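Local coordinates for protein scabin (Streptomyces scabiei 87.22, PDB 5TLB) that probably acts as a mono-ADP-ribosyltransferase, using NAD+ as the donor of the ADP-ribose group it transfers to a target, at residues A[59-64]-A[99-104]; A[81-86]-A[131-136]; A[113-118]-A[162-167]. One frame throughout, in Å; residues are numbered along the deposited sequence.

How the contacts relate
Contacts 2 and 3 show how an ADP-ribosyltransferase fold with two antiparallel sheets holds a dinucleotide: each belongs to a different sheet, and both touch the bound NADH. Contact 2 meets the adenine end through R81, contact 3 the nicotinamide end through S117 and T118; their centres lie about 16 Å apart and their nearest atoms about 6 Å. Contact 1 sits farther out, its centre about 11 Å from that of contact 3, behind the strand 115-119. There Y115 OH lies 2.6 Å from Y101 O, a probable hydrogen bond, and I62 and I103 pack on the same tyrosine. Contacts 1 and 2 do not touch, with centres about 26 Å apart, on opposite sides of the chain's centre.

Contact 1: A[59-64]-A[99-104]; sequences VERITP and GQYDIE
A single backbone bridge between the loop 59-64 and the start of helix 103-108 pairs T63 with D102. Its strong bond runs from I103 N to T63 O, at 2.8 Å and nearly straight (173°); the return bond, T63 N to Y101 O, is weak at 3.4 Å. The T63 hydroxyl adds a third link, giving its proton to the anti lone pair of D102 OD2 at 2.8 Å. The T63 chi1 of 61° sets OG1 between the backbone N and the carbonyl carbon, facing the carboxylate. D102 is the N-cap of the helix: while OD2 takes the T63 hydroxyl, its side chain caps a backbone N just past E104, and OD1 is also bonded to S105 OG. The carboxylate thus ties the loop to the helix start. Toward the 3-10 turn 59-61, R61 lies against the ring of Y101. R61 CB sits over one face of the Y101 ring, 4.0 Å from its centroid, and the chain then bends at chi3 so that the guanidinium returns over CE1 and CD1. R61 CZ is 4.1 Å from the centroid of the Y101 ring, an off-centre cation-pi contact with the two planes 42° apart. R61 NH1 is bonded to I97 O, and Y101 OH to V96 O and D58 N, while I62 CG1 meets Y101 CD2 at 4.1 Å.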
loop_
_atom_site.group_PDB
_atom_site.type_symbol
_atom_site.label_atom_id
_atom_site.label_comp_id
_atom_site.label_asym_id
_atom_site.label_seq_id
_atom_site.Cartn_x
_atom_site.Cartn_y
_atom_site.Cartn_z
ATOM N N VAL A 59 -13.551 -9.969 -2.968
ATOM C CA VAL A 59 -12.497 -10.259 -3.935
ATOM C C VAL A 59 -13.073 -10.654 -5.289
ATOM O O VAL A 59 -12.428 -10.449 -6.326
ATOM C CB VAL A 59 -11.568 -11.351 -3.370
ATOM C CG1 VAL A 59 -10.594 -11.843 -4.428
ATOM C CG2 VAL A 59 -10.810 -10.807 -2.173
ATOM N N GLU A 60 -14.281 -11.222 -5.313
ATOM C CA GLU A 60 -14.875 -11.644 -6.579
ATOM C C GLU A 60 -15.170 -10.472 -7.509
ATOM O O GLU A 60 -15.290 -10.677 -8.722
ATOM C CB GLU A 60 -16.166 -12.418 -6.324
ATOM N N ARG A 61 -15.297 -9.254 -6.975
ATOM C CA ARG A 61 -15.666 -8.095 -7.780
ATOM C C ARG A 61 -14.464 -7.328 -8.310
ATOM O O ARG A 61 -14.643 -6.394 -9.104
ATOM C CB ARG A 61 -16.552 -7.148 -6.967
ATOM C CG ARG A 61 -17.906 -7.755 -6.616
ATOM C CD ARG A 61 -19.009 -6.705 -6.495
ATOM N NE ARG A 61 -19.018 -6.048 -5.188
ATOM C CZ ARG A 61 -19.009 -4.731 -4.985
ATOM N NH1 ARG A 61 -19.024 -4.264 -3.744
ATOM N NH2 ARG A 61 -18.998 -3.878 -6.001
ATOM N N ILE A 62 -13.254 -7.695 -7.891
ATOM C CA ILE A 62 -12.057 -7.098 -8.459
ATOM C C ILE A 62 -12.030 -7.390 -9.949
ATOM O O ILE A 62 -12.228 -8.534 -10.378
ATOM C CB ILE A 62 -10.800 -7.634 -7.751
ATOM C CG1 ILE A 62 -10.803 -7.228 -6.276
ATOM C CG2 ILE A 62 -9.538 -7.103 -8.412
ATOM C CD1 ILE A 62 -9.694 -7.900 -5.434
ATOM N N THR A 63 -11.813 -6.347 -10.750
ATOM C CA THR A 63 -11.598 -6.496 -12.177
ATOM C C THR A 63 -10.385 -5.674 -12.588
ATOM O O THR A 63 -10.154 -4.591 -12.032
ATOM C CB THR A 63 -12.823 -6.041 -12.991
ATOM O OG1 THR A 63 -13.085 -4.652 -12.750
ATOM C CG2 THR A 63 -14.052 -6.862 -12.622
ATOM N N PRO A 64 -9.577 -6.159 -13.547
ATOM C CA PRO A 64 -9.675 -7.500 -14.119
ATOM C C PRO A 64 -9.208 -8.542 -13.108
ATOM O O PRO A 64 -8.864 -8.164 -11.983
ATOM C CB PRO A 64 -8.745 -7.435 -15.337
ATOM C CG PRO A 64 -7.787 -6.374 -15.033
ATOM C CD PRO A 64 -8.534 -5.362 -14.215
ATOM N N GLY A 99 -17.526 1.225 -3.825
ATOM C CA GLY A 99 -16.425 1.893 -4.478
ATOM C C GLY A 99 -16.082 1.285 -5.823
ATOM O O GLY A 99 -16.669 0.300 -6.271
ATOM N N GLN A 100 -15.094 1.904 -6.474
ATOM C CA GLN A 100 -14.627 1.492 -7.796
ATOM C C GLN A 100 -13.764 0.241 -7.671
ATOM O O GLN A 100 -12.605 0.323 -7.260
ATOM C CB GLN A 100 -13.832 2.627 -8.438
ATOM C CG GLN A 100 -13.273 2.310 -9.817
ATOM C CD GLN A 100 -14.350 1.857 -10.782
ATOM O OE1 GLN A 100 -14.543 0.660 -11.000
ATOM N NE2 GLN A 100 -15.073 2.815 -11.348
ATOM N N TYR A 101 -14.312 -0.913 -8.056
ATOM C CA TYR A 101 -13.562 -2.162 -7.990
ATOM C C TYR A 101 -12.691 -2.404 -9.212
ATOM O O TYR A 101 -11.850 -3.313 -9.183
ATOM C CB TYR A 101 -14.515 -3.347 -7.805
ATOM C CG TYR A 101 -14.747 -3.715 -6.360
ATOM C CD1 TYR A 101 -15.636 -2.991 -5.574
ATOM C CD2 TYR A 101 -14.082 -4.792 -5.781
ATOM C CE1 TYR A 101 -15.854 -3.325 -4.245
ATOM C CE2 TYR A 101 -14.295 -5.135 -4.456
ATOM C CZ TYR A 101 -15.182 -4.400 -3.694
ATOM O OH TYR A 101 -15.395 -4.725 -2.375
ATOM N N ASP A 102 -12.849 -1.611 -10.270
ATOM C CA ASP A 102 -12.042 -1.793 -11.469
ATOM C C ASP A 102 -10.700 -1.092 -11.295
ATOM O O ASP A 102 -10.643 0.132 -11.118
ATOM C CB ASP A 102 -12.770 -1.273 -12.702
ATOM C CG ASP A 102 -11.977 -1.506 -13.970
ATOM O OD1 ASP A 102 -11.459 -0.520 -14.540
ATOM O OD2 ASP A 102 -11.828 -2.685 -14.361
ATOM N N ILE A 103 -9.624 -1.880 -11.368
ATOM C CA ILE A 103 -8.284 -1.386 -11.055
ATOM C C ILE A 103 -7.918 -0.209 -11.950
ATOM O O ILE A 103 -7.563 0.871 -11.472
ATOM C CB ILE A 103 -7.253 -2.521 -11.192
ATOM C CG1 ILE A 103 -7.547 -3.662 -10.201
ATOM C CG2 ILE A 103 -5.837 -1.983 -11.037
ATOM C CD1 ILE A 103 -7.363 -3.305 -8.765
ATOM N N GLU A 104 -7.972 -0.406 -13.268
ATOM C CA GLU A 104 -7.513 0.646 -14.169
ATOM C C GLU A 104 -8.353 1.911 -14.030
ATOM O O GLU A 104 -7.822 3.025 -14.106
ATOM C CB GLU A 104 -7.526 0.160 -15.617
ATOM C CG GLU A 104 -6.851 1.159 -16.540
ATOM C CD GLU A 104 -6.484 0.587 -17.888
ATOM O OE1 GLU A 104 -6.910 -0.547 -18.204
ATOM O OE2 GLU A 104 -5.762 1.289 -18.631
#

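Contact 2: A[81-86]-A[131-136]; sequences RGPAVV and SGYNYY. With NAI (1,4-dihydronicotinamide adenine dinucleotide), chain B.
Two tyrosine rings of the strand 133-137 meet the start of helix 83-89 in different ways. P83 CD lies over one face of the Y133 ring, 4.2 Å from its centroid, a CH-pi contact in which proline and tyrosine cross at about a right angle. Y135 instead presents its edge: R81 O lies in the plane of the ring, and Y135 OH gives its proton to R81 O at 2.6 Å. That donor is tilted 28° from the carbonyl plane. With chi1 at -76°, CG of Y135 stands beside the backbone N, and the ring extends from the strand toward the turn at G82. V86 comes from the opposite direction and sets CG2 3.6 Å from Y135 CZ, where it also packs beside the hydroxyl. G82 is the helix N-cap, its carbonyl accepting from V86 N; bonding the carbonyl just before it ties the turn before the helix to the strand. The side chain of R81 leaves on another course, bent at chi3, and lays one face of its guanidinium on the adenine, C5A of NADH standing 3.4 Å above the R81 guanidinium plane. A salt bridge from R81 NH2 to D79 restrains that flat group. The arrangement is that of a helix start packed on an antiparallel sheet, with R81, next to the helix N-cap, lying on the adenine of the dinucleotide in an ADP-ribosyltransferase site.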
loop_
_atom_site.group_PDB
_atom_site.type_symbol
_atom_site.label_atom_id
_atom_site.label_comp_id
_atom_site.label_asym_id
_atom_site.label_seq_id
_atom_site.Cartn_x
_atom_site.Cartn_y
_atom_site.Cartn_z
ATOM N N ARG A 81 -2.097 11.880 6.366
ATOM C CA ARG A 81 -2.524 11.653 7.740
ATOM C C ARG A 81 -1.341 11.281 8.620
ATOM O O ARG A 81 -0.451 10.536 8.202
ATOM C CB ARG A 81 -3.572 10.550 7.785
ATOM C CG ARG A 81 -4.927 10.985 7.241
ATOM C CD ARG A 81 -5.881 9.816 7.168
ATOM N NE ARG A 81 -5.378 8.801 6.255
ATOM C CZ ARG A 81 -5.863 7.568 6.152
ATOM N NH1 ARG A 81 -6.874 7.181 6.923
ATOM N NH2 ARG A 81 -5.327 6.719 5.278
ATOM N N GLY A 82 -1.339 11.804 9.845
ATOM C CA GLY A 82 -0.240 11.608 10.758
ATOM C C GLY A 82 -0.215 10.208 11.343
ATOM O O GLY A 82 -1.201 9.466 11.289
ATOM N N PRO A 83 0.921 9.823 11.924
ATOM C CA PRO A 83 1.034 8.455 12.459
ATOM C C PRO A 83 0.107 8.168 13.622
ATOM O O PRO A 83 -0.292 7.011 13.798
ATOM C CB PRO A 83 2.510 8.352 12.878
ATOM C CG PRO A 83 3.007 9.756 12.942
ATOM C CD PRO A 83 2.206 10.536 11.944
ATOM N N ALA A 84 -0.261 9.170 14.423
ATOM C CA ALA A 84 -1.229 8.919 15.490
ATOM C C ALA A 84 -2.498 8.303 14.918
ATOM O O ALA A 84 -3.100 7.406 15.523
ATOM C CB ALA A 84 -1.553 10.216 16.238
ATOM N N VAL A 85 -2.900 8.756 13.738
ATOM C CA VAL A 85 -4.095 8.235 13.092
ATOM C C VAL A 85 -3.819 6.870 12.476
ATOM O O VAL A 85 -4.498 5.881 12.773
ATOM C CB VAL A 85 -4.595 9.243 12.039
ATOM C CG1 VAL A 85 -5.862 8.731 11.347
ATOM C CG2 VAL A 85 -4.820 10.625 12.693
ATOM N N VAL A 86 -2.802 6.794 11.619
ATOM C CA VAL A 86 -2.576 5.577 10.850
ATOM C C VAL A 86 -2.181 4.418 11.764
ATOM O O VAL A 86 -2.609 3.279 11.559
ATOM C CB VAL A 86 -1.517 5.826 9.763
ATOM C CG1 VAL A 86 -1.121 4.526 9.099
ATOM C CG2 VAL A 86 -2.030 6.823 8.714
ATOM N N SER A 131 2.437 15.608 0.406
ATOM C CA SER A 131 1.828 14.414 0.981
ATOM C C SER A 131 2.259 14.147 2.409
ATOM O O SER A 131 1.727 13.217 3.026
ATOM C CB SER A 131 2.151 13.175 0.174
ATOM O OG SER A 131 1.760 12.045 0.930
ATOM N N GLY A 132 3.223 14.888 2.928
ATOM C CA GLY A 132 3.471 14.887 4.360
ATOM C C GLY A 132 4.245 13.726 4.943
ATOM O O GLY A 132 5.185 13.947 5.710
ATOM N N TYR A 133 3.873 12.492 4.605
ATOM C CA TYR A 133 4.503 11.313 5.202
ATOM C C TYR A 133 4.729 10.222 4.167
ATOM O O TYR A 133 3.920 10.017 3.260
ATOM C CB TYR A 133 3.660 10.736 6.337
ATOM C CG TYR A 133 3.401 11.711 7.454
ATOM C CD1 TYR A 133 4.313 11.876 8.497
ATOM C CD2 TYR A 133 2.244 12.485 7.464
ATOM C CE1 TYR A 133 4.068 12.789 9.516
ATOM C CE2 TYR A 133 1.997 13.382 8.470
ATOM C CZ TYR A 133 2.907 13.531 9.497
ATOM O OH TYR A 133 2.636 14.450 10.494
ATOM N N ASN A 134 5.828 9.491 4.356
ATOM C CA ASN A 134 6.162 8.290 3.588
ATOM C C ASN A 134 6.057 7.134 4.577
ATOM O O ASN A 134 6.912 6.986 5.449
ATOM C CB ASN A 134 7.559 8.405 2.988
ATOM C CG ASN A 134 7.831 7.370 1.922
ATOM O OD1 ASN A 134 6.939 6.962 1.174
ATOM N ND2 ASN A 134 9.084 6.948 1.835
ATOM N N TYR A 135 4.989 6.353 4.464
ATOM C CA TYR A 135 4.777 5.198 5.327
ATOM C C TYR A 135 5.480 3.981 4.759
ATOM O O TYR A 135 5.575 3.808 3.542
ATOM C CB TYR A 135 3.287 4.908 5.499
ATOM C CG TYR A 135 2.634 5.880 6.455
ATOM C CD1 TYR A 135 2.563 5.594 7.808
ATOM C CD2 TYR A 135 2.122 7.097 6.011
ATOM C CE1 TYR A 135 1.985 6.470 8.699
ATOM C CE2 TYR A 135 1.535 7.994 6.911
ATOM C CZ TYR A 135 1.475 7.669 8.250
ATOM O OH TYR A 135 0.906 8.540 9.154
ATOM N N TYR A 136 5.974 3.140 5.675
ATOM C CA TYR A 136 6.701 1.915 5.374
ATOM C C TYR A 136 5.820 0.739 5.783
ATOM O O TYR A 136 5.327 0.704 6.919
ATOM C CB TYR A 136 8.037 1.844 6.143
ATOM C CG TYR A 136 9.095 2.841 5.714
ATOM C CD1 TYR A 136 8.795 4.198 5.558
ATOM C CD2 TYR A 136 10.400 2.424 5.457
ATOM C CE1 TYR A 136 9.758 5.095 5.179
ATOM C CE2 TYR A 136 11.370 3.322 5.070
ATOM C CZ TYR A 136 11.040 4.654 4.929
ATOM O OH TYR A 136 11.999 5.526 4.534
HETATM P PA NAI B . -6.241 8.007 -1.379
HETATM O O1A NAI B . -7.618 8.573 -1.595
HETATM O O2A NAI B . -5.927 6.644 -0.845
HETATM O O5B NAI B . -5.611 9.036 -0.124
HETATM C C5B NAI B . -5.796 10.366 -0.465
HETATM C C4B NAI B . -5.855 11.135 0.844
HETATM O O4B NAI B . -7.128 10.878 1.408
HETATM C C3B NAI B . -4.804 10.558 1.868
HETATM O O3B NAI B . -3.597 11.264 1.714
HETATM C C2B NAI B . -5.490 10.881 3.185
HETATM O O2B NAI B . -5.369 12.240 3.543
HETATM C C1B NAI B . -7.006 10.655 2.811
HETATM N N9A NAI B . -7.493 9.280 3.071
HETATM C C8A NAI B . -7.149 8.058 2.451
HETATM N N7A NAI B . -7.851 7.014 2.957
HETATM C C5A NAI B . -8.699 7.592 3.927
HETATM C C6A NAI B . -9.674 7.035 4.801
HETATM N N6A NAI B . -9.948 5.705 4.806
HETATM N N1A NAI B . -10.362 7.839 5.665
HETATM C C2A NAI B . -10.052 9.170 5.618
HETATM N N3A NAI B . -9.165 9.837 4.852
HETATM C C4A NAI B . -8.491 8.993 4.003
HETATM O O3 NAI B . -5.550 8.418 -2.773
HETATM P PN NAI B . -3.936 8.249 -2.783
HETATM O O1N NAI B . -3.361 6.997 -2.207
HETATM O O2N NAI B . -3.544 9.677 -2.484
HETATM O O5D NAI B . -3.462 8.216 -4.426
HETATM C C5D NAI B . -4.226 7.282 -5.085
HETATM C C4D NAI B . -3.882 7.417 -6.544
HETATM O O4D NAI B . -2.442 7.381 -6.627
HETATM C C3D NAI B . -4.458 6.204 -7.297
HETATM O O3D NAI B . -4.760 6.610 -8.603
HETATM C C2D NAI B . -3.302 5.200 -7.246
HETATM O O2D NAI B . -3.171 4.502 -8.439
HETATM C C1D NAI B . -2.016 6.127 -7.099
HETATM N N1N NAI B . -1.014 5.546 -6.140
HETATM C C2N NAI B . -0.840 6.059 -4.839
HETATM C C3N NAI B . 0.234 5.626 -4.076
HETATM C C7N NAI B . 0.599 6.327 -2.837
HETATM O O7N NAI B . 1.750 6.248 -2.329
HETATM N N7N NAI B . -0.379 7.082 -2.190
HETATM C C4N NAI B . 1.076 4.465 -4.476
HETATM C C5N NAI B . 0.902 4.125 -5.905
HETATM C C6N NAI B . -0.204 4.484 -6.578
#

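Contact 3: A[113-118]-A[162-167]; sequences SPYVST and AFPGGI. With NAI (1,4-dihydronicotinamide adenine dinucleotide), chain B.
Strands 115-118 and 162-164 run antiparallel, their axes 4.4 Å apart at 156°, with V116 and F163 as the hydrogen-bonded pair: F163 N to V116 O at 2.8 Å and V116 N to F163 O at 3.0 Å. The second carbonyl is gripped twice, since G166 N closes a type II turn onto it from the opposite face of its plane. G165 N extends the pairing to P114 O at 2.8 Å. On the face carrying Y115, A162 and P164, the edge of the Y115 ring meets P164 CG, 3.8 Å from Y115 CE1, while P114 CG lies over the centre of one ring face. On the other face V116 CG2 presses on G166 CA at 3.5 Å, and T118 CG2 meets I167 CD1 tip to tip. T118 OG1 reaches the F163 ring at its edge, in plane, though its polar partner is V161 O. S117 turns its CB to the nicotinamide, 3.4 Å from C2N of NADH, and its OG bonds E160 OE2. Because R77 and E160 also bind NADH, this strand pairing probably helps set S117 and E160 beside the nicotinamide ribose, consistent with the R-S-E signature of this ADP-ribosyltransferase class.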
loop_
_atom_site.group_PDB
_atom_site.type_symbol
_atom_site.label_atom_id
_atom_site.label_comp_id
_atom_site.label_asym_id
_atom_site.label_seq_id
_atom_site.Cartn_x
_atom_site.Cartn_y
_atom_site.Cartn_z
ATOM N N SER A 113 -12.799 3.773 -3.451
ATOM C CA SER A 113 -12.551 2.418 -3.918
ATOM C C SER A 113 -12.343 1.515 -2.716
ATOM O O SER A 113 -12.156 1.993 -1.589
ATOM C CB SER A 113 -11.318 2.365 -4.821
ATOM O OG SER A 113 -10.156 2.266 -4.018
ATOM N N PRO A 114 -12.360 0.196 -2.924
ATOM C CA PRO A 114 -12.009 -0.738 -1.849
ATOM C C PRO A 114 -10.515 -0.886 -1.619
ATOM O O PRO A 114 -10.118 -1.670 -0.745
ATOM C CB PRO A 114 -12.608 -2.055 -2.353
ATOM C CG PRO A 114 -12.457 -1.967 -3.824
ATOM C CD PRO A 114 -12.765 -0.519 -4.149
ATOM N N TYR A 115 -9.688 -0.172 -2.380
ATOM C CA TYR A 115 -8.243 -0.361 -2.379
ATOM C C TYR A 115 -7.531 0.723 -1.583
ATOM O O TYR A 115 -7.935 1.890 -1.575
ATOM C CB TYR A 115 -7.694 -0.350 -3.807
ATOM C CG TYR A 115 -8.374 -1.325 -4.731
ATOM C CD1 TYR A 115 -8.191 -2.690 -4.591
ATOM C CD2 TYR A 115 -9.172 -0.875 -5.770
ATOM C CE1 TYR A 115 -8.822 -3.592 -5.442
ATOM C CE2 TYR A 115 -9.799 -1.760 -6.628
ATOM C CZ TYR A 115 -9.628 -3.120 -6.456
ATOM O OH TYR A 115 -10.251 -3.998 -7.316
ATOM N N VAL A 116 -6.439 0.325 -0.937
ATOM C CA VAL A 116 -5.431 1.257 -0.451
ATOM C C VAL A 116 -4.198 1.085 -1.322
ATOM O O VAL A 116 -3.669 -0.025 -1.460
ATOM C CB VAL A 116 -5.107 1.035 1.030
ATOM C CG1 VAL A 116 -3.920 1.900 1.442
ATOM C CG2 VAL A 116 -6.327 1.358 1.879
ATOM N N SER A 117 -3.743 2.189 -1.903
ATOM C CA SER A 117 -2.609 2.176 -2.818
ATOM C C SER A 117 -1.291 2.234 -2.067
ATOM O O SER A 117 -1.148 2.979 -1.092
ATOM C CB SER A 117 -2.694 3.359 -3.785
ATOM O OG SER A 117 -3.726 3.150 -4.731
ATOM N N THR A 118 -0.328 1.434 -2.540
ATOM C CA THR A 118 1.050 1.433 -2.068
ATOM C C THR A 118 1.929 1.294 -3.297
ATOM O O THR A 118 1.441 1.051 -4.409
ATOM C CB THR A 118 1.331 0.283 -1.089
ATOM O OG1 THR A 118 1.309 -0.951 -1.809
ATOM C CG2 THR A 118 0.291 0.253 0.028
ATOM N N ALA A 162 -2.013 -2.495 -4.985
ATOM C CA ALA A 162 -3.307 -2.072 -4.456
ATOM C C ALA A 162 -3.821 -3.113 -3.469
ATOM O O ALA A 162 -4.026 -4.270 -3.841
ATOM C CB ALA A 162 -4.319 -1.885 -5.588
ATOM N N PHE A 163 -4.052 -2.702 -2.225
ATOM C CA PHE A 163 -4.496 -3.644 -1.206
ATOM C C PHE A 163 -6.009 -3.614 -1.069
ATOM O O PHE A 163 -6.552 -2.640 -0.517
ATOM C CB PHE A 163 -3.831 -3.341 0.132
ATOM C CG PHE A 163 -2.440 -3.883 0.213
ATOM C CD1 PHE A 163 -2.212 -5.151 0.737
ATOM C CD2 PHE A 163 -1.377 -3.171 -0.291
ATOM C CE1 PHE A 163 -0.942 -5.683 0.778
ATOM C CE2 PHE A 163 -0.099 -3.698 -0.250
ATOM C CZ PHE A 163 0.112 -4.961 0.290
ATOM N N PRO A 164 -6.727 -4.640 -1.535
ATOM C CA PRO A 164 -8.184 -4.652 -1.378
ATOM C C PRO A 164 -8.551 -4.882 0.078
ATOM O O PRO A 164 -8.088 -5.837 0.704
ATOM C CB PRO A 164 -8.633 -5.820 -2.270
ATOM C CG PRO A 164 -7.440 -6.183 -3.095
ATOM C CD PRO A 164 -6.264 -5.846 -2.240
ATOM N N GLY A 165 -9.369 -3.990 0.619
ATOM C CA GLY A 165 -9.679 -4.025 2.028
ATOM C C GLY A 165 -8.691 -3.291 2.899
ATOM O O GLY A 165 -8.862 -3.269 4.122
ATOM N N GLY A 166 -7.667 -2.690 2.316
ATOM C CA GLY A 166 -6.728 -1.919 3.096
ATOM C C GLY A 166 -5.709 -2.794 3.805
ATOM O O GLY A 166 -5.425 -3.933 3.407
ATOM N N ILE A 167 -5.146 -2.237 4.881
ATOM C CA ILE A 167 -3.967 -2.810 5.539
ATOM C C ILE A 167 -4.071 -2.585 7.045
ATOM O O ILE A 167 -4.126 -1.436 7.502
ATOM C CB ILE A 167 -2.670 -2.176 5.008
ATOM C CG1 ILE A 167 -2.584 -2.296 3.479
ATOM C CG2 ILE A 167 -1.449 -2.826 5.669
ATOM C CD1 ILE A 167 -1.519 -1.413 2.850
HETATM P PA NAI B . -6.241 8.007 -1.379
HETATM O O1A NAI B . -7.618 8.573 -1.595
HETATM O O2A NAI B . -5.927 6.644 -0.845
HETATM O O5B NAI B . -5.611 9.036 -0.124
HETATM C C5B NAI B . -5.796 10.366 -0.465
HETATM C C4B NAI B . -5.855 11.135 0.844
HETATM O O4B NAI B . -7.128 10.878 1.408
HETATM C C3B NAI B . -4.804 10.558 1.868
HETATM O O3B NAI B . -3.597 11.264 1.714
HETATM C C2B NAI B . -5.490 10.881 3.185
HETATM O O2B NAI B . -5.369 12.240 3.543
HETATM C C1B NAI B . -7.006 10.655 2.811
HETATM N N9A NAI B . -7.493 9.280 3.071
HETATM C C8A NAI B . -7.149 8.058 2.451
HETATM N N7A NAI B . -7.851 7.014 2.957
HETATM C C5A NAI B . -8.699 7.592 3.927
HETATM C C6A NAI B . -9.674 7.035 4.801
HETATM N N6A NAI B . -9.948 5.705 4.806
HETATM N N1A NAI B . -10.362 7.839 5.665
HETATM C C2A NAI B . -10.052 9.170 5.618
HETATM N N3A NAI B . -9.165 9.837 4.852
HETATM C C4A NAI B . -8.491 8.993 4.003
HETATM O O3 NAI B . -5.550 8.418 -2.773
HETATM P PN NAI B . -3.936 8.249 -2.783
HETATM O O1N NAI B . -3.361 6.997 -2.207
HETATM O O2N NAI B . -3.544 9.677 -2.484
HETATM O O5D NAI B . -3.462 8.216 -4.426
HETATM C C5D NAI B . -4.226 7.282 -5.085
HETATM C C4D NAI B . -3.882 7.417 -6.544
HETATM O O4D NAI B . -2.442 7.381 -6.627
HETATM C C3D NAI B . -4.458 6.204 -7.297
HETATM O O3D NAI B . -4.760 6.610 -8.603
HETATM C C2D NAI B . -3.302 5.200 -7.246
HETATM O O2D NAI B . -3.171 4.502 -8.439
HETATM C C1D NAI B . -2.016 6.127 -7.099
HETATM N N1N NAI B . -1.014 5.546 -6.140
HETATM C C2N NAI B . -0.840 6.059 -4.839
HETATM C C3N NAI B . 0.234 5.626 -4.076
HETATM C C7N NAI B . 0.599 6.327 -2.837
HETATM O O7N NAI B . 1.750 6.248 -2.329
HETATM N N7N NAI B . -0.379 7.082 -2.190
HETATM C C4N NAI B . 1.076 4.465 -4.476
HETATM C C5N NAI B . 0.902 4.125 -5.905
HETATM C C6N NAI B . -0.204 4.484 -6.578
#